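Local coordinates for protein acyl-coenzyme A oxidase 3 (Yarrowia lipolytica, PDB 5YS9) that oxidises acyl-CoA substrates to trans-2-enoyl-CoA with its FAD cofactor, reducing oxygen to hydrogen peroxide in peroxisomal fatty acid beta-oxidation, at residues I38-T42 / G632-A636; G410-T415 / T558-L562; L494-T498 / E512-K516; L562-Y567 / L585-T590. All coordinates share one frame; numbering follows the deposited sequence.

Contact 1 of 4, residues I38-T42 / G632-A636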
loop_
_atom_site.group_PDB
_atom_site.type_symbol
_atom_site.label_atom_id
_atom_site.label_comp_id
_atom_site.label_asym_id
_atom_site.label_seq_id
_atom_site.Cartn_x
_atom_site.Cartn_y
_atom_site.Cartn_z
ATOM N N ILE A 38 -30.694 0.286 13.339
ATOM C CA ILE A 38 -29.429 0.801 12.816
ATOM C C ILE A 38 -29.181 2.209 13.363
ATOM O O ILE A 38 -28.071 2.515 13.785
ATOM C CB ILE A 38 -29.383 0.724 11.263
ATOM C CG1 ILE A 38 -29.381 -0.755 10.807
ATOM C CG2 ILE A 38 -28.165 1.436 10.691
ATOM C CD1 ILE A 38 -30.722 -1.280 10.358
ATOM N N LYS A 39 -30.225 3.026 13.399
ATOM C CA LYS A 39 -30.179 4.379 13.974
ATOM C C LYS A 39 -29.413 4.427 15.311
ATOM O O LYS A 39 -28.596 5.336 15.536
ATOM C CB LYS A 39 -31.615 4.948 14.069
ATOM C CG LYS A 39 -31.925 5.958 15.173
ATOM C CD LYS A 39 -33.210 5.611 15.935
ATOM C CE LYS A 39 -33.344 6.373 17.260
ATOM N NZ LYS A 39 -33.663 7.827 17.101
ATOM N N ASP A 40 -29.625 3.453 16.182
ATOM C CA ASP A 40 -28.919 3.484 17.476
ATOM C C ASP A 40 -27.425 3.170 17.369
ATOM O O ASP A 40 -26.633 3.628 18.198
ATOM C CB ASP A 40 -29.573 2.553 18.485
ATOM C CG ASP A 40 -30.972 2.989 18.873
ATOM O OD1 ASP A 40 -31.327 4.188 18.753
ATOM O OD2 ASP A 40 -31.721 2.098 19.332
ATOM N N MET A 41 -27.034 2.384 16.368
ATOM C CA MET A 41 -25.624 2.148 16.112
ATOM C C MET A 41 -24.948 3.419 15.533
ATOM O O MET A 41 -23.835 3.758 15.906
ATOM C CB MET A 41 -25.474 0.939 15.178
ATOM C CG MET A 41 -24.075 0.365 15.097
ATOM S SD MET A 41 -23.525 -0.146 16.719
ATOM C CE MET A 41 -23.814 -1.911 16.650
ATOM N N THR A 42 -25.660 4.143 14.677
ATOM C CA THR A 42 -25.205 5.402 14.147
ATOM C C THR A 42 -25.057 6.452 15.249
ATOM O O THR A 42 -24.079 7.225 15.226
ATOM C CB THR A 42 -26.145 5.922 13.043
ATOM O OG1 THR A 42 -26.438 4.854 12.136
ATOM C CG2 THR A 42 -25.507 7.021 12.296
ATOM N N GLY A 632 -25.902 -4.649 9.343
ATOM C CA GLY A 632 -26.173 -3.629 10.333
ATOM C C GLY A 632 -24.994 -2.764 10.731
ATOM O O GLY A 632 -25.098 -1.557 10.772
ATOM N N TYR A 633 -23.851 -3.380 10.978
ATOM C CA TYR A 633 -22.666 -2.620 11.324
ATOM C C TYR A 633 -22.260 -1.621 10.208
ATOM O O TYR A 633 -21.848 -0.498 10.505
ATOM C CB TYR A 633 -21.507 -3.564 11.571
ATOM C CG TYR A 633 -21.591 -4.446 12.801
ATOM C CD1 TYR A 633 -21.654 -3.891 14.071
ATOM C CD2 TYR A 633 -21.505 -5.833 12.696
ATOM C CE1 TYR A 633 -21.668 -4.687 15.214
ATOM C CE2 TYR A 633 -21.509 -6.626 13.819
ATOM C CZ TYR A 633 -21.603 -6.035 15.079
ATOM O OH TYR A 633 -21.607 -6.802 16.195
ATOM N N THR A 634 -22.376 -2.046 8.943
ATOM C CA THR A 634 -21.930 -1.241 7.782
ATOM C C THR A 634 -22.963 -0.202 7.377
ATOM O O THR A 634 -22.598 0.935 7.050
ATOM C CB THR A 634 -21.589 -2.114 6.586
ATOM O OG1 THR A 634 -22.643 -3.050 6.393
ATOM C CG2 THR A 634 -20.358 -2.875 6.854
ATOM N N ASP A 635 -24.242 -0.577 7.425
ATOM C CA ASP A 635 -25.325 0.395 7.182
ATOM C C ASP A 635 -25.363 1.444 8.248
ATOM O O ASP A 635 -25.831 2.543 7.942
ATOM C CB ASP A 635 -26.714 -0.244 7.109
ATOM C CG ASP A 635 -26.961 -0.991 5.801
ATOM O OD1 ASP A 635 -26.220 -0.816 4.788
ATOM O OD2 ASP A 635 -27.927 -1.764 5.795
ATOM N N ALA A 636 -24.878 1.120 9.469
ATOM C CA ALA A 636 -24.780 2.115 10.559
ATOM C C ALA A 636 -23.952 3.381 10.259
ATOM O O ALA A 636 -24.227 4.464 10.862
ATOM C CB ALA A 636 -24.293 1.479 11.842
#

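Contact 2 of 4, residues G410-T415 / T558-L562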
loop_
_atom_site.group_PDB
_atom_site.type_symbol
_atom_site.label_atom_id
_atom_site.label_comp_id
_atom_site.label_asym_id
_atom_site.label_seq_id
_atom_site.Cartn_x
_atom_site.Cartn_y
_atom_site.Cartn_z
ATOM N N GLY A 410 0.950 8.607 19.054
ATOM C CA GLY A 410 0.814 7.209 18.662
ATOM C C GLY A 410 -0.476 6.897 17.933
ATOM O O GLY A 410 -0.484 6.194 16.928
ATOM N N LEU A 411 -1.568 7.438 18.447
ATOM C CA LEU A 411 -2.864 7.268 17.825
ATOM C C LEU A 411 -2.904 7.812 16.386
ATOM O O LEU A 411 -3.403 7.136 15.496
ATOM C CB LEU A 411 -3.927 7.960 18.652
ATOM C CG LEU A 411 -4.852 7.180 19.603
ATOM C CD1 LEU A 411 -4.495 5.772 19.917
ATOM C CD2 LEU A 411 -5.002 7.951 20.911
ATOM N N LYS A 412 -2.402 9.022 16.176
ATOM C CA LYS A 412 -2.238 9.558 14.827
ATOM C C LYS A 412 -1.432 8.589 13.944
ATOM O O LYS A 412 -1.884 8.249 12.860
ATOM C CB LYS A 412 -1.569 10.944 14.819
ATOM C CG LYS A 412 -1.526 11.562 13.433
ATOM C CD LYS A 412 -0.255 11.233 12.663
ATOM C CE LYS A 412 -0.264 11.921 11.320
ATOM N NZ LYS A 412 0.988 11.648 10.570
ATOM N N ALA A 413 -0.262 8.150 14.427
ATOM C CA ALA A 413 0.621 7.295 13.631
ATOM C C ALA A 413 -0.084 6.040 13.191
ATOM O O ALA A 413 -0.200 5.796 11.993
ATOM C CB ALA A 413 1.892 6.934 14.366
ATOM N N PHE A 414 -0.606 5.301 14.167
ATOM C CA PHE A 414 -1.186 3.980 13.911
ATOM C C PHE A 414 -2.544 3.957 13.217
ATOM O O PHE A 414 -2.810 3.040 12.432
ATOM C CB PHE A 414 -1.165 3.119 15.194
ATOM C CG PHE A 414 0.225 2.643 15.534
ATOM C CD1 PHE A 414 0.806 1.622 14.796
ATOM C CD2 PHE A 414 0.989 3.275 16.527
ATOM C CE1 PHE A 414 2.101 1.193 15.069
ATOM C CE2 PHE A 414 2.289 2.861 16.812
ATOM C CZ PHE A 414 2.856 1.825 16.073
ATOM N N THR A 415 -3.391 4.947 13.495
ATOM C CA THR A 415 -4.671 5.030 12.845
ATOM C C THR A 415 -4.474 5.477 11.389
ATOM O O THR A 415 -5.209 5.074 10.504
ATOM C CB THR A 415 -5.735 5.912 13.597
ATOM O OG1 THR A 415 -5.326 7.292 13.700
ATOM C CG2 THR A 415 -6.042 5.360 14.955
ATOM N N THR A 558 -0.186 2.251 22.221
ATOM C CA THR A 558 -1.237 2.706 21.335
ATOM C C THR A 558 -2.297 1.601 21.149
ATOM O O THR A 558 -3.509 1.849 21.169
ATOM C CB THR A 558 -0.631 3.176 19.996
ATOM O OG1 THR A 558 0.356 4.193 20.259
ATOM C CG2 THR A 558 -1.721 3.772 19.059
ATOM N N ARG A 559 -1.858 0.366 21.014
ATOM C CA ARG A 559 -2.802 -0.703 20.834
ATOM C C ARG A 559 -3.739 -0.894 22.031
ATOM O O ARG A 559 -4.973 -1.113 21.891
ATOM C CB ARG A 559 -2.054 -2.011 20.548
ATOM C CG ARG A 559 -2.913 -3.044 19.871
ATOM C CD ARG A 559 -3.851 -2.365 18.868
ATOM N NE ARG A 559 -4.251 -3.277 17.841
ATOM C CZ ARG A 559 -3.636 -3.457 16.691
ATOM N NH1 ARG A 559 -2.565 -2.803 16.382
ATOM N NH2 ARG A 559 -4.107 -4.341 15.851
ATOM N N LYS A 560 -3.119 -0.814 23.195
ATOM C CA LYS A 560 -3.789 -0.888 24.458
ATOM C C LYS A 560 -4.735 0.285 24.602
ATOM O O LYS A 560 -5.849 0.113 25.044
ATOM C CB LYS A 560 -2.751 -0.935 25.578
ATOM C CG LYS A 560 -3.296 -0.698 26.967
ATOM C CD LYS A 560 -2.888 0.661 27.492
ATOM C CE LYS A 560 -4.097 1.517 27.781
ATOM N NZ LYS A 560 -3.802 2.955 27.570
ATOM N N HIS A 561 -4.313 1.472 24.193
ATOM C CA HIS A 561 -5.244 2.616 24.212
ATOM C C HIS A 561 -6.517 2.460 23.320
ATOM O O HIS A 561 -7.617 2.825 23.740
ATOM C CB HIS A 561 -4.514 3.969 23.973
ATOM C CG HIS A 561 -5.271 5.136 24.523
ATOM N ND1 HIS A 561 -5.557 5.266 25.869
ATOM C CD2 HIS A 561 -5.872 6.182 23.907
ATOM C CE1 HIS A 561 -6.281 6.358 26.058
ATOM N NE2 HIS A 561 -6.482 6.933 24.884
ATOM N N LEU A 562 -6.369 1.920 22.107
ATOM C CA LEU A 562 -7.521 1.568 21.221
ATOM C C LEU A 562 -8.498 0.600 21.877
ATOM O O LEU A 562 -9.685 0.781 21.791
ATOM C CB LEU A 562 -7.026 0.937 19.890
ATOM C CG LEU A 562 -6.371 1.907 18.890
ATOM C CD1 LEU A 562 -5.378 1.224 17.973
ATOM C CD2 LEU A 562 -7.452 2.611 18.093
#

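Contact 3 of 4, residues L494-T498 / E512-K516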
loop_
_atom_site.group_PDB
_atom_site.type_symbol
_atom_site.label_atom_id
_atom_site.label_comp_id
_atom_site.label_asym_id
_atom_site.label_seq_id
_atom_site.Cartn_x
_atom_site.Cartn_y
_atom_site.Cartn_z
ATOM N N LEU A 494 0.264 -5.993 38.057
ATOM C CA LEU A 494 0.643 -6.476 36.712
ATOM C C LEU A 494 1.927 -7.275 36.680
ATOM O O LEU A 494 2.125 -8.042 35.748
ATOM C CB LEU A 494 0.797 -5.298 35.721
ATOM C CG LEU A 494 -0.429 -4.405 35.426
ATOM C CD1 LEU A 494 -0.112 -3.215 34.512
ATOM C CD2 LEU A 494 -1.562 -5.244 34.858
ATOM N N GLU A 495 2.812 -7.073 37.659
ATOM C CA GLU A 495 4.059 -7.844 37.738
ATOM C C GLU A 495 3.746 -9.348 37.768
ATOM O O GLU A 495 4.305 -10.105 37.003
ATOM C CB GLU A 495 4.915 -7.440 38.959
ATOM C CG GLU A 495 5.389 -5.985 38.930
ATOM C CD GLU A 495 6.138 -5.500 40.185
ATOM O OE1 GLU A 495 5.882 -5.940 41.326
ATOM O OE2 GLU A 495 6.986 -4.622 40.022
ATOM N N GLN A 496 2.818 -9.741 38.630
ATOM C CA GLN A 496 2.474 -11.146 38.873
ATOM C C GLN A 496 1.332 -11.622 37.953
ATOM O O GLN A 496 1.202 -12.816 37.725
ATOM C CB GLN A 496 2.015 -11.371 40.341
ATOM C CG GLN A 496 2.802 -10.665 41.458
ATOM C CD GLN A 496 4.117 -11.344 41.807
ATOM O OE1 GLN A 496 5.204 -10.844 41.494
ATOM N NE2 GLN A 496 4.022 -12.485 42.471
ATOM N N ALA A 497 0.493 -10.700 37.467
ATOM C CA ALA A 497 -0.741 -11.045 36.720
ATOM C C ALA A 497 -0.568 -12.088 35.595
ATOM O O ALA A 497 0.411 -12.050 34.819
ATOM C CB ALA A 497 -1.400 -9.781 36.170
ATOM N N THR A 498 -1.506 -13.017 35.540
ATOM C CA THR A 498 -1.563 -14.053 34.523
ATOM C C THR A 498 -3.020 -14.333 34.258
ATOM O O THR A 498 -3.879 -13.824 34.951
ATOM C CB THR A 498 -0.861 -15.358 34.930
ATOM O OG1 THR A 498 -1.273 -15.739 36.241
ATOM C CG2 THR A 498 0.630 -15.188 34.910
ATOM N N GLU A 512 -6.687 -6.004 31.065
ATOM C CA GLU A 512 -5.563 -6.237 31.954
ATOM C C GLU A 512 -4.385 -6.815 31.156
ATOM O O GLU A 512 -3.233 -6.432 31.352
ATOM C CB GLU A 512 -5.984 -7.159 33.101
ATOM C CG GLU A 512 -5.002 -7.230 34.264
ATOM C CD GLU A 512 -5.189 -8.508 35.061
ATOM O OE1 GLU A 512 -4.393 -9.455 34.935
ATOM O OE2 GLU A 512 -6.183 -8.596 35.790
ATOM N N ALA A 513 -4.699 -7.704 30.232
ATOM C CA ALA A 513 -3.669 -8.335 29.416
ATOM C C ALA A 513 -2.896 -7.331 28.509
ATOM O O ALA A 513 -1.708 -7.489 28.310
ATOM C CB ALA A 513 -4.289 -9.457 28.587
ATOM N N TRP A 514 -3.584 -6.313 27.980
ATOM C CA TRP A 514 -2.922 -5.213 27.240
ATOM C C TRP A 514 -2.141 -4.254 28.158
ATOM O O TRP A 514 -1.097 -3.697 27.754
ATOM C CB TRP A 514 -3.923 -4.447 26.331
ATOM C CG TRP A 514 -4.159 -5.211 25.106
ATOM C CD1 TRP A 514 -5.262 -5.953 24.792
ATOM C CD2 TRP A 514 -3.218 -5.406 24.044
ATOM N NE1 TRP A 514 -5.059 -6.597 23.582
ATOM C CE2 TRP A 514 -3.818 -6.278 23.104
ATOM C CE3 TRP A 514 -1.912 -4.935 23.798
ATOM C CZ2 TRP A 514 -3.168 -6.673 21.917
ATOM C CZ3 TRP A 514 -1.272 -5.306 22.618
ATOM C CH2 TRP A 514 -1.899 -6.189 21.693
ATOM N N GLU A 515 -2.651 -4.049 29.374
ATOM C CA GLU A 515 -1.909 -3.312 30.400
ATOM C C GLU A 515 -0.652 -4.065 30.782
ATOM O O GLU A 515 0.421 -3.446 30.929
ATOM C CB GLU A 515 -2.791 -2.984 31.624
ATOM C CG GLU A 515 -3.932 -2.009 31.308
ATOM C CD GLU A 515 -4.774 -1.623 32.528
ATOM O OE1 GLU A 515 -4.636 -2.247 33.611
ATOM O OE2 GLU A 515 -5.583 -0.672 32.425
ATOM N N LYS A 516 -0.733 -5.394 30.878
ATOM C CA LYS A 516 0.454 -6.128 31.222
ATOM C C LYS A 516 1.570 -5.972 30.187
ATOM O O LYS A 516 2.683 -5.667 30.524
ATOM C CB LYS A 516 0.199 -7.626 31.430
ATOM C CG LYS A 516 1.293 -8.213 32.334
ATOM C CD LYS A 516 1.571 -9.676 32.132
ATOM C CE LYS A 516 2.779 -10.136 32.939
ATOM N NZ LYS A 516 2.474 -10.439 34.360
#

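Contact 4 of 4, residues L562-Y567 / L585-T590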
loop_
_atom_site.group_PDB
_atom_site.type_symbol
_atom_site.label_atom_id
_atom_site.label_comp_id
_atom_site.label_asym_id
_atom_site.label_seq_id
_atom_site.Cartn_x
_atom_site.Cartn_y
_atom_site.Cartn_z
ATOM N N LEU A 562 -6.369 1.920 22.107
ATOM C CA LEU A 562 -7.521 1.568 21.221
ATOM C C LEU A 562 -8.498 0.600 21.877
ATOM O O LEU A 562 -9.685 0.781 21.791
ATOM C CB LEU A 562 -7.026 0.937 19.890
ATOM C CG LEU A 562 -6.371 1.907 18.890
ATOM C CD1 LEU A 562 -5.378 1.224 17.973
ATOM C CD2 LEU A 562 -7.452 2.611 18.093
ATOM N N VAL A 563 -7.962 -0.438 22.514
ATOM C CA VAL A 563 -8.740 -1.431 23.261
ATOM C C VAL A 563 -9.515 -0.745 24.402
ATOM O O VAL A 563 -10.717 -0.902 24.565
ATOM C CB VAL A 563 -7.771 -2.502 23.841
ATOM C CG1 VAL A 563 -8.463 -3.413 24.859
ATOM C CG2 VAL A 563 -7.118 -3.310 22.718
ATOM N N THR A 564 -8.800 0.026 25.199
ATOM C CA THR A 564 -9.391 0.710 26.332
ATOM C C THR A 564 -10.485 1.664 25.901
ATOM O O THR A 564 -11.604 1.603 26.417
ATOM C CB THR A 564 -8.277 1.367 27.150
ATOM O OG1 THR A 564 -7.689 0.316 27.901
ATOM C CG2 THR A 564 -8.773 2.396 28.090
ATOM N N ALA A 565 -10.190 2.499 24.915
ATOM C CA ALA A 565 -11.178 3.476 24.454
ATOM C C ALA A 565 -12.429 2.835 23.873
ATOM O O ALA A 565 -13.536 3.337 24.109
ATOM C CB ALA A 565 -10.562 4.439 23.468
ATOM N N PHE A 566 -12.281 1.718 23.154
ATOM C CA PHE A 566 -13.464 1.010 22.660
ATOM C C PHE A 566 -14.405 0.596 23.819
ATOM O O PHE A 566 -15.573 0.974 23.850
ATOM C CB PHE A 566 -13.043 -0.211 21.814
ATOM C CG PHE A 566 -14.025 -0.608 20.717
ATOM C CD1 PHE A 566 -15.357 -0.171 20.687
ATOM C CD2 PHE A 566 -13.609 -1.487 19.727
ATOM C CE1 PHE A 566 -16.231 -0.595 19.680
ATOM C CE2 PHE A 566 -14.483 -1.912 18.717
ATOM C CZ PHE A 566 -15.788 -1.476 18.702
ATOM N N TYR A 567 -13.870 -0.138 24.791
ATOM C CA TYR A 567 -14.666 -0.610 25.955
ATOM C C TYR A 567 -15.256 0.521 26.816
ATOM O O TYR A 567 -16.455 0.505 27.132
ATOM C CB TYR A 567 -13.827 -1.575 26.793
ATOM C CG TYR A 567 -13.592 -2.923 26.121
ATOM C CD1 TYR A 567 -14.656 -3.680 25.633
ATOM C CD2 TYR A 567 -12.298 -3.466 25.986
ATOM C CE1 TYR A 567 -14.451 -4.926 25.037
ATOM C CE2 TYR A 567 -12.083 -4.722 25.392
ATOM C CZ TYR A 567 -13.167 -5.435 24.917
ATOM O OH TYR A 567 -12.995 -6.675 24.357
ATOM N N LEU A 585 -18.089 -6.804 18.583
ATOM C CA LEU A 585 -17.076 -6.103 17.783
ATOM C C LEU A 585 -15.796 -5.906 18.565
ATOM O O LEU A 585 -14.718 -6.251 18.069
ATOM C CB LEU A 585 -17.542 -4.707 17.331
ATOM C CG LEU A 585 -18.070 -4.502 15.915
ATOM C CD1 LEU A 585 -18.088 -3.003 15.611
ATOM C CD2 LEU A 585 -17.243 -5.247 14.866
ATOM N N ALA A 586 -15.943 -5.330 19.773
ATOM C CA ALA A 586 -14.796 -4.983 20.646
ATOM C C ALA A 586 -13.950 -6.213 20.999
ATOM O O ALA A 586 -12.721 -6.196 20.884
ATOM C CB ALA A 586 -15.271 -4.272 21.905
ATOM N N ASN A 587 -14.619 -7.297 21.355
ATOM C CA ASN A 587 -13.913 -8.563 21.653
ATOM C C ASN A 587 -13.155 -9.092 20.488
ATOM O O ASN A 587 -12.049 -9.575 20.676
ATOM C CB ASN A 587 -14.864 -9.642 22.175
ATOM C CG ASN A 587 -15.273 -9.406 23.618
ATOM O OD1 ASN A 587 -15.038 -8.336 24.199
ATOM N ND2 ASN A 587 -15.856 -10.417 24.208
ATOM N N LEU A 588 -13.734 -8.976 19.286
ATOM C CA LEU A 588 -13.051 -9.408 18.043
ATOM C C LEU A 588 -11.822 -8.549 17.843
ATOM O O LEU A 588 -10.722 -9.072 17.700
ATOM C CB LEU A 588 -13.977 -9.338 16.826
ATOM C CG LEU A 588 -13.419 -9.807 15.474
ATOM C CD1 LEU A 588 -12.716 -11.195 15.510
ATOM C CD2 LEU A 588 -14.539 -9.797 14.451
ATOM N N PHE A 589 -11.987 -7.228 17.927
ATOM C CA PHE A 589 -10.835 -6.352 17.833
ATOM C C PHE A 589 -9.727 -6.826 18.781
ATOM O O PHE A 589 -8.586 -7.086 18.359
ATOM C CB PHE A 589 -11.215 -4.889 18.107
ATOM C CG PHE A 589 -10.047 -3.963 18.094
ATOM C CD1 PHE A 589 -9.299 -3.788 16.929
ATOM C CD2 PHE A 589 -9.638 -3.307 19.257
ATOM C CE1 PHE A 589 -8.171 -2.956 16.928
ATOM C CE2 PHE A 589 -8.527 -2.461 19.248
ATOM C CZ PHE A 589 -7.804 -2.278 18.082
ATOM N N THR A 590 -10.098 -6.985 20.040
ATOM C CA THR A 590 -9.144 -7.112 21.089
ATOM C C THR A 590 -8.460 -8.488 21.040
ATOM O O THR A 590 -7.224 -8.594 21.212
ATOM C CB THR A 590 -9.799 -6.818 22.459
ATOM O OG1 THR A 590 -10.260 -5.456 22.515
ATOM C CG2 THR A 590 -8.809 -7.045 23.582
#

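Contact 1 of 4, residues I38-T42 / G632-A636
Thr42 and Ala636 are joined by a short hydrogen bond, 2.6 Å from Thr42 OG1 to Ala636 O. The hydroxyl lies in the plane of the carbonyl and meets one of its lone pairs, the C=O...OG1 angle being 123°. With OG1 set beside the backbone N and anti to the carbonyl carbon (chi1 -47°), the hydroxyl turns toward Ala636, while CG2 also rests against the same oxygen. Ala636 packs between Ile38 and Met41: Met41 CG lies 3.4 Å from Ala636 CB, while Ile38 CG2 settles against the backbone, 3.5 Å from Ala636 CA. Farther along, the bent Met41 side chain carries its terminal methyl to the tyrosine ring, with Met41 CE 3.8 Å from Tyr633 CE1, in an oblique approach. Replacing Thr42 by a valine would probably leave Ala636 O without this donor and set the chain at Ala636 free to shift against the N-terminal segment. Behind this first shell, Tyr633 OH is hydrogen-bonded to Tyr581 O, which anchors the far end of the ring, and Asp635 forms salt bridges with Arg326 and Arg31. The contact thus docks helix 38-46 against the short helix 630-635, bringing the N-terminal and C-terminal regions of the oxidase together. Around it, helix 579-596 packs on Met41 and Tyr633, helix 349-385 meets Met41, Tyr633 and Ala636, and helix 300-330 lies against Thr634.

Contact 2 of 4, residues G410-T415 / T558-L562
Gly410 and Thr558 mark the near-perpendicular crossing of two long helices, 391-428 and 547-573, whose local axes come within 9.9 Å at a signed angle of -88°. Because Gly410 has no side chain, the threonine can settle directly on its backbone, Thr558 OG1 lying 3.4 Å from Gly410 CA; that hydroxyl is meanwhile hydrogen-bonded to Ala554 O, one turn back in its own helix. The threonine methyl does most of the packing. With OG1 beside the backbone N (chi1 -56°), CG2 stands anti to that N and projects between two side chains, with Thr558 CG2 3.5 Å from Leu411 CD1 and 3.7 Å from Phe414 CD2. The other branch of the leucine, Leu411 CD2, meets the imidazole at its edge, 3.6 Å from His561 CD2. The crossing belongs to the helical part of the acyl-CoA oxidase fold, where the C-alpha1 region joins the C-terminal region. Phe414 presents its ring obliquely to Thr558 and also meets Trp417 edge-to-face; its side chain is about 13 Å from a bound FAD. A serine in place of Phe414 is likely to open a gap beside the Thr558 methyl and deprive Trp417 of its ring partner. At the far end Leu562 CD2 only grazes Thr415 CG2. Within helix 391-428, Leu411 O is gripped twice, by the N and the OG1 of Thr415 coming from opposite faces of the carbonyl plane, the hydroxyl bond measuring 2.6 Å from Thr415 OG1 to Leu411 O.

Contact 3 of 4, residues L494-T498 / E512-K516
The flat carboxylate of Glu512 meets Ala497 through one oxygen, Glu512 OE1 lying 3.3 Å from the methyl carbon Ala497 CB, while OE2 is held in a salt bridge with Arg502. The carbonyls of Leu494, Glu495 and Ala497 converge on the ammonium of Lys516. Lys516 NZ lies 2.7 Å from Ala497 O, in that carbonyl's plane and on a lone pair, and 2.8 Å from Leu494 O, where it is tilted 19° from the plane; a third, weak bond runs to Glu495 O. The lysine chain is extended as far as CE and then bends (chi4 82°), which swings NZ in among the oxygens. It thereby ties down the loop that leads from helix 458-477 to helix 507-534, in which residues 494-496 have helical backbone angles without the regular bonds. Three carbonyl dipoles round one ammonium would probably stabilise its positive charge. Leu494 wedges alongside: its CD1 packs 3.6 Å from Glu515 O, and its other branch, Leu494 CD2, runs alongside the Glu512 chain, 4.0 Å from Glu512 CG. Phe606 packs on both Glu512 and Lys516, and Tyr488 on Glu515.

Contact 4 of 4, residues L562-Y567 / L585-T590
Helices 547-573 and 579-596 form an antiparallel helical hairpin, the local axes passing 10.1 Å apart with their directions 173° from each other, so that Phe566 lies across from Ala586 and Val563 across from Thr590. The small Ala586 sits between two aromatic rings of the first helix. Its methyl stands over the centre of the Phe566 ring in a CH-pi contact, Ala586 CB being 3.9 Å from the centroid and 11° off the ring normal. The same methyl presses obliquely on the tyrosine, 3.3 Å from Tyr567 CE1. The Phe566 ring extends across the interface until CZ reaches Leu585 CB and its edge meets Phe589. Phe589 reaches back the other way: its CE2 lies 3.8 Å from Val563 CG2 and also touches Leu562 CB, while Phe361 of helix 349-385 meets the ring edge-to-face. Thr590 packs against Val563 CG1, and its hydroxyl is hydrogen-bonded to Ala586 O from above the carbonyl plane. Helix 507-534 covers Tyr567 and Thr590. The one hydrogen bond between the segments binds a buried phenol to a buried amide whose ND2 is itself held by Tyr622 and Lys505 O: Tyr567 OH donates to Asn587 OD1 over 2.6 Å, at a C=O...OH angle of 136° and tilted out of the amide plane.

In the fold
From the N terminus, contact 1 opens first and closes last, the long loop it closes, of 589 residues, enclosing the other three and bringing helix 38-46 to helix 630-635. Contact 2 opens within it, on helix 391-428, and closes on helix 547-573; contact 3 lies inside that loop, fastening a connecting segment to helix 507-534. Contact 4 follows contact 2 in series, joining helices 547-573 and 579-596, and the two share Leu562. Trp514 of contact 3 packs on Arg559 and Lys560 of contact 2 and on Val563 and Thr590 of contact 4. Tyr633 of contact 1 touches Leu585, which links the N-terminal docking site to the hairpin, whereas contacts 1 and 2 remain about 15 Å apart at their nearest atoms.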